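Local coordinates for protein tryptophane-5-halogenase (Microbispora sp. ATCC PTA-5024, PDB 5UAO) that probably catalyses the flavin-dependent chlorination of a tryptophan side chain at the indole C5 position during biosynthesis of the lanthipeptide NAI-107, at residues A439-G443 with L462-D466; H294-V298 with A309-M313; T100-G104 with R153-Y157. All blocks are in the same frame, centred on the assembly; numbering follows the deposited sequence.

Interaction 1 of 3, residues A439-G443 with L462-D466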
ATOM      1  N   ALA A 439       2.288  18.309  12.755  1.00 31.25           N
ATOM      2  CA  ALA A 439       2.481  17.045  13.500  1.00 36.04           C
ATOM      3  C   ALA A 439       1.395  16.860  14.586  1.00 36.91           C
ATOM      4  O   ALA A 439       0.894  17.832  15.135  1.00 34.62           O
ATOM      5  CB  ALA A 439       3.866  17.055  14.137  1.00 36.49           C
ATOM      6  N   PRO A 440       1.014  15.638  14.883  1.00 34.81           N
ATOM      7  CA  PRO A 440       1.474  14.364  14.364  1.00 37.45           C
ATOM      8  C   PRO A 440       0.787  14.053  13.037  1.00 37.59           C
ATOM      9  O   PRO A 440      -0.366  14.472  12.807  1.00 33.21           O
ATOM     10  CB  PRO A 440       0.958  13.373  15.397  1.00 33.06           C
ATOM     11  CG  PRO A 440      -0.272  13.991  15.940  1.00 34.63           C
ATOM     12  CD  PRO A 440      -0.079  15.464  15.852  1.00 35.05           C
ATOM     13  N   LEU A 441       1.454  13.269  12.212  1.00 32.79           N
ATOM     14  CA  LEU A 441       0.898  12.868  10.949  1.00 33.14           C
ATOM     15  C   LEU A 441      -0.332  12.082  11.144  1.00 32.32           C
ATOM     16  O   LEU A 441      -1.262  12.138  10.321  1.00 34.23           O
ATOM     17  CB  LEU A 441       1.921  12.019  10.173  1.00 35.26           C
ATOM     18  CG  LEU A 441       3.162  12.751   9.660  1.00 37.31           C
ATOM     19  CD1 LEU A 441       4.264  11.732   9.330  1.00 42.65           C
ATOM     20  CD2 LEU A 441       2.791  13.600   8.473  1.00 42.00           C
ATOM     21  N   THR A 442      -0.387  11.308  12.215  1.00 31.39           N
ATOM     22  CA  THR A 442      -1.614  10.559  12.540  1.00 31.66           C
ATOM     23  C   THR A 442      -2.815  11.494  12.884  1.00 32.91           C
ATOM     24  O   THR A 442      -3.925  11.006  12.899  1.00 30.93           O
ATOM     25  CB  THR A 442      -1.427   9.584  13.727  1.00 31.78           C
ATOM     26  OG1 THR A 442      -0.743  10.224  14.835  1.00 31.18           O
ATOM     27  CG2 THR A 442      -0.631   8.384  13.243  1.00 37.51           C
ATOM     28  N   GLY A 443      -2.578  12.793  13.113  1.00 34.00           N
ATOM     29  CA  GLY A 443      -3.657  13.769  13.314  1.00 35.02           C
ATOM     30  C   GLY A 443      -4.086  14.493  12.049  1.00 42.85           C
ATOM     31  O   GLY A 443      -5.054  15.250  12.065  1.00 41.37           O
ATOM     32  N   LEU A 462       2.611   4.952  10.672  1.00 28.39           N
ATOM     33  CA  LEU A 462       2.752   6.351  10.898  1.00 27.01           C
ATOM     34  C   LEU A 462       2.843   6.650  12.373  1.00 25.31           C
ATOM     35  O   LEU A 462       3.542   7.594  12.760  1.00 25.27           O
ATOM     36  CB  LEU A 462       1.553   7.136  10.367  1.00 31.29           C
ATOM     37  CG  LEU A 462       1.549   7.351   8.892  1.00 35.01           C
ATOM     38  CD1 LEU A 462       0.279   8.106   8.588  1.00 40.97           C
ATOM     39  CD2 LEU A 462       2.807   8.115   8.456  1.00 32.75           C
ATOM     40  N   GLU A 463       2.124   5.880  13.189  1.00 27.01           N
ATOM     41  CA  GLU A 463       2.160   6.075  14.649  1.00 29.77           C
ATOM     42  C   GLU A 463       3.588   5.890  15.197  1.00 26.98           C
ATOM     43  O   GLU A 463       4.027   6.596  16.083  1.00 27.68           O
ATOM     44  CB  GLU A 463       1.090   5.196  15.390  1.00 35.94           C
ATOM     45  CG  GLU A 463       1.173   3.679  15.276  1.00 38.25           C
ATOM     46  CD  GLU A 463       0.587   3.075  13.968  1.00 46.41           C
ATOM     47  OE1 GLU A 463       0.259   3.841  13.042  1.00 40.79           O
ATOM     48  OE2 GLU A 463       0.474   1.816  13.846  1.00 46.94           O
ATOM     49  N   GLY A 464       4.343   4.958  14.642  1.00 25.42           N
ATOM     50  CA  GLY A 464       5.685   4.743  15.104  1.00 25.75           C
ATOM     51  C   GLY A 464       6.587   5.900  14.714  1.00 25.18           C
ATOM     52  O   GLY A 464       7.428   6.363  15.504  1.00 25.12           O
ATOM     53  N   VAL A 465       6.418   6.369  13.494  1.00 23.84           N
ATOM     54  CA  VAL A 465       7.194   7.553  13.011  1.00 24.12           C
ATOM     55  C   VAL A 465       6.864   8.786  13.868  1.00 24.56           C
ATOM     56  O   VAL A 465       7.777   9.485  14.347  1.00 27.68           O
ATOM     57  CB  VAL A 465       6.910   7.859  11.527  1.00 25.59           C
ATOM     58  CG1 VAL A 465       7.652   9.131  11.077  1.00 29.48           C
ATOM     59  CG2 VAL A 465       7.361   6.655  10.665  1.00 28.07           C
ATOM     60  N   ASP A 466       5.587   9.039  14.093  1.00 26.44           N
ATOM     61  CA  ASP A 466       5.168  10.156  14.950  1.00 28.53           C
ATOM     62  C   ASP A 466       5.786  10.052  16.370  1.00 28.09           C
ATOM     63  O   ASP A 466       6.238  11.037  16.931  1.00 27.81           O
ATOM     64  CB  ASP A 466       3.668  10.151  15.086  1.00 28.61           C
ATOM     65  CG  ASP A 466       2.915  10.880  13.909  1.00 35.33           C
ATOM     66  OD1 ASP A 466       3.428  11.805  13.190  1.00 32.92           O
ATOM     67  OD2 ASP A 466       1.719  10.543  13.781  1.00 31.62           O
TER

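Interaction 2 of 3, residues H294-V298 with A309-M313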
ATOM      1  N   HIS A 294      18.897  -9.239  30.078  1.00 25.35           N
ATOM      2  CA  HIS A 294      19.852  -9.466  29.002  1.00 24.47           C
ATOM      3  C   HIS A 294      20.145  -8.112  28.310  1.00 26.66           C
ATOM      4  O   HIS A 294      19.251  -7.388  27.873  1.00 24.47           O
ATOM      5  CB  HIS A 294      19.341 -10.451  28.022  1.00 26.40           C
ATOM      6  CG  HIS A 294      19.255 -11.834  28.548  1.00 26.21           C
ATOM      7  ND1 HIS A 294      19.019 -12.912  27.728  1.00 27.42           N
ATOM      8  CD2 HIS A 294      19.411 -12.339  29.794  1.00 25.34           C
ATOM      9  CE1 HIS A 294      19.090 -14.033  28.432  1.00 25.83           C
ATOM     10  NE2 HIS A 294      19.218 -13.696  29.700  1.00 27.28           N
ATOM     11  N   LEU A 295      21.417  -7.775  28.241  1.00 23.23           N
ATOM     12  CA  LEU A 295      21.820  -6.485  27.726  1.00 22.81           C
ATOM     13  C   LEU A 295      22.721  -6.638  26.492  1.00 22.91           C
ATOM     14  O   LEU A 295      23.447  -7.620  26.345  1.00 19.73           O
ATOM     15  CB  LEU A 295      22.554  -5.709  28.831  1.00 25.64           C
ATOM     16  CG  LEU A 295      21.670  -4.918  29.761  1.00 27.59           C
ATOM     17  CD1 LEU A 295      20.867  -5.774  30.690  1.00 31.63           C
ATOM     18  CD2 LEU A 295      22.562  -4.045  30.618  1.00 28.65           C
ATOM     19  N   GLY A 296      22.724  -5.596  25.655  1.00 22.36           N
ATOM     20  CA  GLY A 296      23.671  -5.511  24.559  1.00 23.48           C
ATOM     21  C   GLY A 296      23.955  -4.088  24.122  1.00 23.27           C
ATOM     22  O   GLY A 296      23.046  -3.333  23.766  1.00 21.95           O
ATOM     23  N   TYR A 297      25.224  -3.733  24.173  1.00 23.45           N
ATOM     24  CA  TYR A 297      25.696  -2.439  23.688  1.00 23.50           C
ATOM     25  C   TYR A 297      26.099  -2.579  22.228  1.00 22.68           C
ATOM     26  O   TYR A 297      27.101  -3.196  21.866  1.00 23.15           O
ATOM     27  CB  TYR A 297      26.871  -1.988  24.536  1.00 23.15           C
ATOM     28  CG  TYR A 297      27.487  -0.689  24.205  1.00 21.32           C
ATOM     29  CD1 TYR A 297      26.931   0.186  23.270  1.00 22.81           C
ATOM     30  CD2 TYR A 297      28.601  -0.242  24.939  1.00 21.49           C
ATOM     31  CE1 TYR A 297      27.523   1.410  23.008  1.00 22.12           C
ATOM     32  CE2 TYR A 297      29.154   0.985  24.694  1.00 22.09           C
ATOM     33  CZ  TYR A 297      28.595   1.816  23.773  1.00 23.67           C
ATOM     34  OH  TYR A 297      29.168   3.051  23.534  1.00 25.07           O
ATOM     35  N   VAL A 298      25.207  -2.060  21.411  1.00 22.47           N
ATOM     36  CA  VAL A 298      25.379  -1.948  19.983  1.00 23.31           C
ATOM     37  C   VAL A 298      26.175  -0.669  19.705  1.00 20.97           C
ATOM     38  O   VAL A 298      25.767   0.435  20.069  1.00 21.49           O
ATOM     39  CB  VAL A 298      23.959  -1.856  19.298  1.00 24.70           C
ATOM     40  CG1 VAL A 298      24.062  -1.479  17.822  1.00 27.39           C
ATOM     41  CG2 VAL A 298      23.218  -3.192  19.402  1.00 26.35           C
ATOM     42  N   ALA A 309      34.142  -0.395  24.892  1.00 29.02           N
ATOM     43  CA  ALA A 309      32.659  -0.508  24.916  1.00 28.84           C
ATOM     44  C   ALA A 309      32.178  -1.328  26.078  1.00 26.34           C
ATOM     45  O   ALA A 309      31.275  -0.913  26.794  1.00 26.54           O
ATOM     46  CB  ALA A 309      32.146  -1.156  23.643  1.00 30.21           C
ATOM     47  N   ALA A 310      32.813  -2.472  26.297  1.00 28.25           N
ATOM     48  CA  ALA A 310      32.527  -3.274  27.469  1.00 31.02           C
ATOM     49  C   ALA A 310      32.770  -2.509  28.774  1.00 28.15           C
ATOM     50  O   ALA A 310      31.925  -2.581  29.682  1.00 29.40           O
ATOM     51  CB  ALA A 310      33.269  -4.585  27.426  1.00 34.02           C
ATOM     52  N   ALA A 311      33.790  -1.640  28.818  1.00 28.85           N
ATOM     53  CA  ALA A 311      34.062  -0.833  30.013  1.00 32.76           C
ATOM     54  C   ALA A 311      32.989   0.230  30.267  1.00 32.70           C
ATOM     55  O   ALA A 311      32.616   0.487  31.424  1.00 28.63           O
ATOM     56  CB  ALA A 311      35.454  -0.158  29.956  1.00 35.69           C
ATOM     57  N   GLU A 312      32.520   0.864  29.177  1.00 27.78           N
ATOM     58  CA  GLU A 312      31.438   1.835  29.246  1.00 28.16           C
ATOM     59  C   GLU A 312      30.146   1.139  29.744  1.00 29.01           C
ATOM     60  O   GLU A 312      29.416   1.650  30.571  1.00 26.58           O
ATOM     61  CB  GLU A 312      31.213   2.486  27.919  1.00 25.38           C
ATOM     62  CG  GLU A 312      30.289   3.668  28.000  1.00 26.71           C
ATOM     63  CD  GLU A 312      29.758   4.089  26.662  1.00 28.46           C
ATOM     64  OE1 GLU A 312      30.508   3.951  25.656  1.00 27.32           O
ATOM     65  OE2 GLU A 312      28.638   4.678  26.618  1.00 29.28           O
ATOM     66  N   MET A 313      29.861  -0.002  29.188  1.00 29.77           N
ATOM     67  CA  MET A 313      28.654  -0.725  29.546  1.00 31.00           C
ATOM     68  C   MET A 313      28.637  -1.049  31.060  1.00 26.83           C
ATOM     69  O   MET A 313      27.600  -0.948  31.715  1.00 29.68           O
ATOM     70  CB  MET A 313      28.624  -2.007  28.695  1.00 29.13           C
ATOM     71  CG  MET A 313      27.399  -2.849  28.858  1.00 33.78           C
ATOM     72  SD  MET A 313      27.456  -4.234  27.678  1.00 32.85           S
ATOM     73  CE  MET A 313      25.845  -4.878  27.889  1.00 29.20           C
TER

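Interaction 3 of 3, residues T100-G104 with R153-Y157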
ATOM      1  N   THR A 100       8.760 -13.437  28.780  1.00 23.94           N
ATOM      2  CA  THR A 100       8.211 -12.240  29.368  1.00 25.55           C
ATOM      3  C   THR A 100       7.512 -11.360  28.333  1.00 25.21           C
ATOM      4  O   THR A 100       7.492 -11.665  27.111  1.00 26.22           O
ATOM      5  CB  THR A 100       9.280 -11.406  30.060  1.00 25.69           C
ATOM      6  OG1 THR A 100      10.256 -11.112  29.108  1.00 27.47           O
ATOM      7  CG2 THR A 100       9.904 -12.191  31.163  1.00 26.75           C
ATOM      8  N   TRP A 101       6.918 -10.283  28.817  1.00 24.34           N
ATOM      9  CA  TRP A 101       6.029  -9.514  28.039  1.00 25.16           C
ATOM     10  C   TRP A 101       6.641  -8.178  27.703  1.00 24.53           C
ATOM     11  O   TRP A 101       7.275  -7.527  28.552  1.00 26.45           O
ATOM     12  CB  TRP A 101       4.667  -9.285  28.715  1.00 26.11           C
ATOM     13  CG  TRP A 101       3.840 -10.517  28.874  1.00 26.90           C
ATOM     14  CD1 TRP A 101       3.931 -11.705  28.206  1.00 27.57           C
ATOM     15  CD2 TRP A 101       2.820 -10.681  29.853  1.00 28.29           C
ATOM     16  NE1 TRP A 101       2.970 -12.622  28.723  1.00 27.13           N
ATOM     17  CE2 TRP A 101       2.302 -12.001  29.734  1.00 27.51           C
ATOM     18  CE3 TRP A 101       2.296  -9.833  30.824  1.00 30.18           C
ATOM     19  CZ2 TRP A 101       1.234 -12.465  30.532  1.00 28.89           C
ATOM     20  CZ3 TRP A 101       1.242 -10.294  31.600  1.00 38.05           C
ATOM     21  CH2 TRP A 101       0.731 -11.606  31.446  1.00 33.28           C
ATOM     22  N   LYS A 102       6.366  -7.770  26.477  1.00 23.39           N
ATOM     23  CA  LYS A 102       6.860  -6.463  25.933  1.00 21.69           C
ATOM     24  C   LYS A 102       5.652  -5.627  25.469  1.00 23.31           C
ATOM     25  O   LYS A 102       4.947  -6.004  24.544  1.00 26.40           O
ATOM     26  CB  LYS A 102       7.818  -6.738  24.817  1.00 22.98           C
ATOM     27  CG  LYS A 102       8.384  -5.489  24.178  1.00 22.88           C
ATOM     28  CD  LYS A 102       9.013  -5.802  22.827  1.00 28.63           C
ATOM     29  CE  LYS A 102       9.527  -4.551  22.167  1.00 22.91           C
ATOM     30  NZ  LYS A 102       9.962  -4.871  20.787  1.00 26.47           N
ATOM     31  N   LEU A 103       5.350  -4.570  26.208  1.00 21.43           N
ATOM     32  CA  LEU A 103       4.255  -3.664  25.960  1.00 22.18           C
ATOM     33  C   LEU A 103       4.724  -2.558  25.015  1.00 21.67           C
ATOM     34  O   LEU A 103       3.910  -1.795  24.420  1.00 22.63           O
ATOM     35  CB  LEU A 103       3.798  -3.005  27.280  1.00 23.82           C
ATOM     36  CG  LEU A 103       3.203  -3.936  28.337  1.00 24.84           C
ATOM     37  CD1 LEU A 103       2.650  -3.181  29.509  1.00 27.36           C
ATOM     38  CD2 LEU A 103       2.119  -4.746  27.695  1.00 31.54           C
ATOM     39  N   GLY A 104       6.031  -2.490  24.880  1.00 24.18           N
ATOM     40  CA  GLY A 104       6.670  -1.519  24.001  1.00 22.27           C
ATOM     41  C   GLY A 104       8.152  -1.374  24.290  1.00 22.77           C
ATOM     42  O   GLY A 104       8.790  -2.268  24.852  1.00 22.38           O
ATOM     43  N   ARG A 153       3.733  -1.708  35.191  1.00 29.45           N
ATOM     44  CA  ARG A 153       2.659  -2.636  35.528  1.00 29.35           C
ATOM     45  C   ARG A 153       2.115  -3.199  34.231  1.00 28.86           C
ATOM     46  O   ARG A 153       2.478  -2.716  33.132  1.00 27.86           O
ATOM     47  CB  ARG A 153       1.574  -1.873  36.341  1.00 30.20           C
ATOM     48  CG  ARG A 153       1.945  -1.698  37.806  1.00 29.65           C
ATOM     49  CD  ARG A 153       0.971  -0.763  38.485  1.00 36.90           C
ATOM     50  NE  ARG A 153       1.439  -0.390  39.811  1.00 39.11           N
ATOM     51  CZ  ARG A 153       1.444  -1.193  40.861  1.00 42.68           C
ATOM     52  NH1 ARG A 153       0.996  -2.430  40.764  1.00 46.04           N
ATOM     53  NH2 ARG A 153       1.930  -0.759  42.024  1.00 47.16           N
ATOM     54  N   VAL A 154       1.253  -4.203  34.326  1.00 25.47           N
ATOM     55  CA  VAL A 154       0.696  -4.875  33.161  1.00 26.98           C
ATOM     56  C   VAL A 154      -0.833  -4.947  33.318  1.00 27.10           C
ATOM     57  O   VAL A 154      -1.318  -4.935  34.436  1.00 31.04           O
ATOM     58  CB  VAL A 154       1.290  -6.282  32.942  1.00 27.39           C
ATOM     59  CG1 VAL A 154       2.791  -6.256  32.701  1.00 28.28           C
ATOM     60  CG2 VAL A 154       1.013  -7.226  34.127  1.00 30.13           C
ATOM     61  N   PRO A 155      -1.583  -5.013  32.208  1.00 29.32           N
ATOM     62  CA  PRO A 155      -3.043  -4.833  32.289  1.00 30.72           C
ATOM     63  C   PRO A 155      -3.781  -6.175  32.656  1.00 30.26           C
ATOM     64  O   PRO A 155      -4.552  -6.758  31.870  1.00 28.50           O
ATOM     65  CB  PRO A 155      -3.369  -4.263  30.910  1.00 30.53           C
ATOM     66  CG  PRO A 155      -2.367  -4.943  29.975  1.00 28.21           C
ATOM     67  CD  PRO A 155      -1.120  -5.040  30.793  1.00 30.72           C
ATOM     68  N   VAL A 156      -3.424  -6.674  33.829  1.00 33.44           N
ATOM     69  CA  VAL A 156      -3.959  -7.916  34.376  1.00 34.93           C
ATOM     70  C   VAL A 156      -4.327  -7.534  35.808  1.00 37.62           C
ATOM     71  O   VAL A 156      -3.612  -6.726  36.439  1.00 33.77           O
ATOM     72  CB  VAL A 156      -2.948  -9.070  34.370  1.00 36.33           C
ATOM     73  CG1 VAL A 156      -3.595 -10.382  34.894  1.00 36.55           C
ATOM     74  CG2 VAL A 156      -2.392  -9.306  32.973  1.00 34.19           C
ATOM     75  N   TYR A 157      -5.439  -8.084  36.302  1.00 34.65           N
ATOM     76  CA  TYR A 157      -6.065  -7.595  37.552  1.00 36.90           C
ATOM     77  C   TYR A 157      -6.639  -8.748  38.334  1.00 40.32           C
ATOM     78  O   TYR A 157      -7.247  -9.659  37.759  1.00 39.25           O
ATOM     79  CB  TYR A 157      -7.190  -6.648  37.215  1.00 37.17           C
ATOM     80  CG  TYR A 157      -6.728  -5.476  36.358  1.00 38.88           C
ATOM     81  CD1 TYR A 157      -6.678  -5.572  34.958  1.00 38.21           C
ATOM     82  CD2 TYR A 157      -6.304  -4.268  36.957  1.00 36.14           C
ATOM     83  CE1 TYR A 157      -6.231  -4.499  34.190  1.00 37.77           C
ATOM     84  CE2 TYR A 157      -5.858  -3.192  36.182  1.00 35.97           C
ATOM     85  CZ  TYR A 157      -5.793  -3.325  34.813  1.00 34.62           C
ATOM     86  OH  TYR A 157      -5.368  -2.266  34.059  1.00 34.58           O
TER

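Interaction 1 of 3, residues A439-G443 with L462-D466
The carboxylate of Asp466 is the flat group of this contact, and Pro440 lies over one of its faces, the proline CB standing 3.5 Å from the aspartate CG. Behind the opposite face is the carbonyl oxygen of Leu462, one helical turn earlier. The edge is where the polar chemistry happens. Leu441 N donates to Asp466 OD1 at 2.6 Å, from the syn side but 19° out of the carboxylate plane, while Thr442 N reaches Asp466 OD2 at 2.7 Å through that oxygen's syn lone pair with a fairly straight N-H (161°). A third donor, the hydroxyl OG1 of Thr442, meets Asp466 OD2 at 2.7 Å from the anti side and tilted toward the face that carries Pro440. The threonine's first torsion (chi1 47°) sets OG1 between its own backbone N and carbonyl carbon, and from there hydroxyl and amide converge on the same oxygen. Thr442 CG2 passes on the other side of the carboxylate plane and meets Leu462 CB at 3.8 Å. One turn back along the helix, Leu441 CD1 touches Leu462 CD2 at 4.0 Å, the two leucines crossing at about a right angle. Pro440, preceded by a cis peptide bond, also rests on Leu129 and Val130 of helix 129-136, and Leu441 packs on Leu431 and Leu434 of helix 429-437. The contact thus fastens the loop after that helix to helix 461-471. It is a worked example of how one buried acid can fix a turn distant in sequence: Asp466 takes two successive amides at the start of the short 3-10 segment 441-443, itself closed by Gly443 N on Pro440 O. Three donors on two oxygens would probably stabilise the ionised carboxylate without a basic side chain across the contact.

Interaction 2 of 3, residues H294-V298 with A309-M313
Tyr297 and Glu312 meet at about a right angle, the plane of the phenol ring standing 78° from that of the carboxylate. The hydroxyl OH of Tyr297 donates to Glu312 OE1 at 2.7 Å and approaches from above the carboxylate, 44° out of its plane. Both partners have a second polar link to the same turn of chain: Ala281 N bonds to the tyrosine hydroxyl and Asn280 N to Glu312 OE2. Nearer its root, the ring turns an edge to the helix backbone, with CD2 lying 3.3 Å from Ala309 O, and its CE2 rests 3.8 Å from the methyl CB of Ala309.

Met313 reaches past the ring to the strand. Its CG is anti to the backbone N (chi1 -176°) and the rest of the chain is fully extended, which carries the thioether straight across from the helix. There SD lies 3.9 Å from Tyr297 CB, and the terminal methyl CE presses on Leu295 CB at 3.5 Å. A phenylalanine in place of Tyr297 would probably leave Glu312 OE1 and the amide of Ala281 without their shared hydroxyl, a costly loss in a buried setting.

The axes of strand 294-298 and helix 309-313 approach to 9.4 Å. This is helix-on-sheet packing within a beta-alpha-beta crossover: strand 293-299 leads through helix 306-316 to strand 324-327, parallel to the first, with antiparallel strand 258-264 between them. Gly296 of this strand comes to about 7 Å from the bound FAD, so the strand, which this helix backs, passes near the flavin site.

Interaction 3 of 3, residues T100-G104 with R153-Y157
Leu103 and Val154 mark the nearest approach of the two backbones, with CA atoms 8.1 Å apart; no hydrogen bond spans the gap, and side chains bridge it. On the second segment the chain folds sharply at Pro155, the centre of an inverse gamma turn closed by Val156 N on Val154 O at 2.8 Å. That turn presents both valines to the same indole. Trp101 extends the benzo end of its ring, and the atom CZ3 does most of the touching. Val154 CG2 meets CZ3 at 4.0 Å in the plane of the ring, at its edge, whereas Val156 CG2 comes to the same atom, also at 4.0 Å, from an oblique direction. Val154 stands with CG1 anti to its carbonyl carbon (chi1 -61°), a setting in which both methyls face the first segment: CG2 goes to CZ3, while CG1 approaches CE3 of the indole at 4.1 Å and serves Leu103 as well. The leucine reaches across with one branch. Its CD1 lies 3.7 Å from the carbonyl oxygen of Arg153 and more loosely, at 4.4 Å, from Val154 CG1 and again from Pro155 CD. Arg153 itself directs its side chain elsewhere, where NH1 bonds to Gly502 O.

The indole is held from several directions. NE1 bonds to the hydroxyl of Tyr94, Tyr512 makes an edge-to-face contact with the ring, and Leu509 of helix 505-514 packs against it. Leu103 in turn rests on Leu148 and Met149 of helix 144-151. The result is an apolar core between elements rather than a shared sheet: strand 100-102 pairs with 173-175, strand 156-159 enters a separate antiparallel hairpin with 162-165, and tryptophan, leucine and the two valines join these two-stranded units.

How the interactions relate
Along the chain interaction 3 comes first, then interaction 2, then interaction 1, each closing before the next opens, and all belong to the tryptophan halogenase part of the chain. None touches another. Interactions 2 and 3 have centres about 26 Å apart and nearest atoms about 9 Å apart; they are related through the seven-stranded mixed sheet, which contains strand 293-299 and also strand 104-108, beginning at the last residue of segment 100-104. Interaction 1 belongs to the helical region, its centre about 24 Å from that of interaction 3 and 32 Å from that of interaction 2. Together they join helix to loop, helix to sheet, and hairpin to strand, with the strand of interaction 2 passing near the flavin.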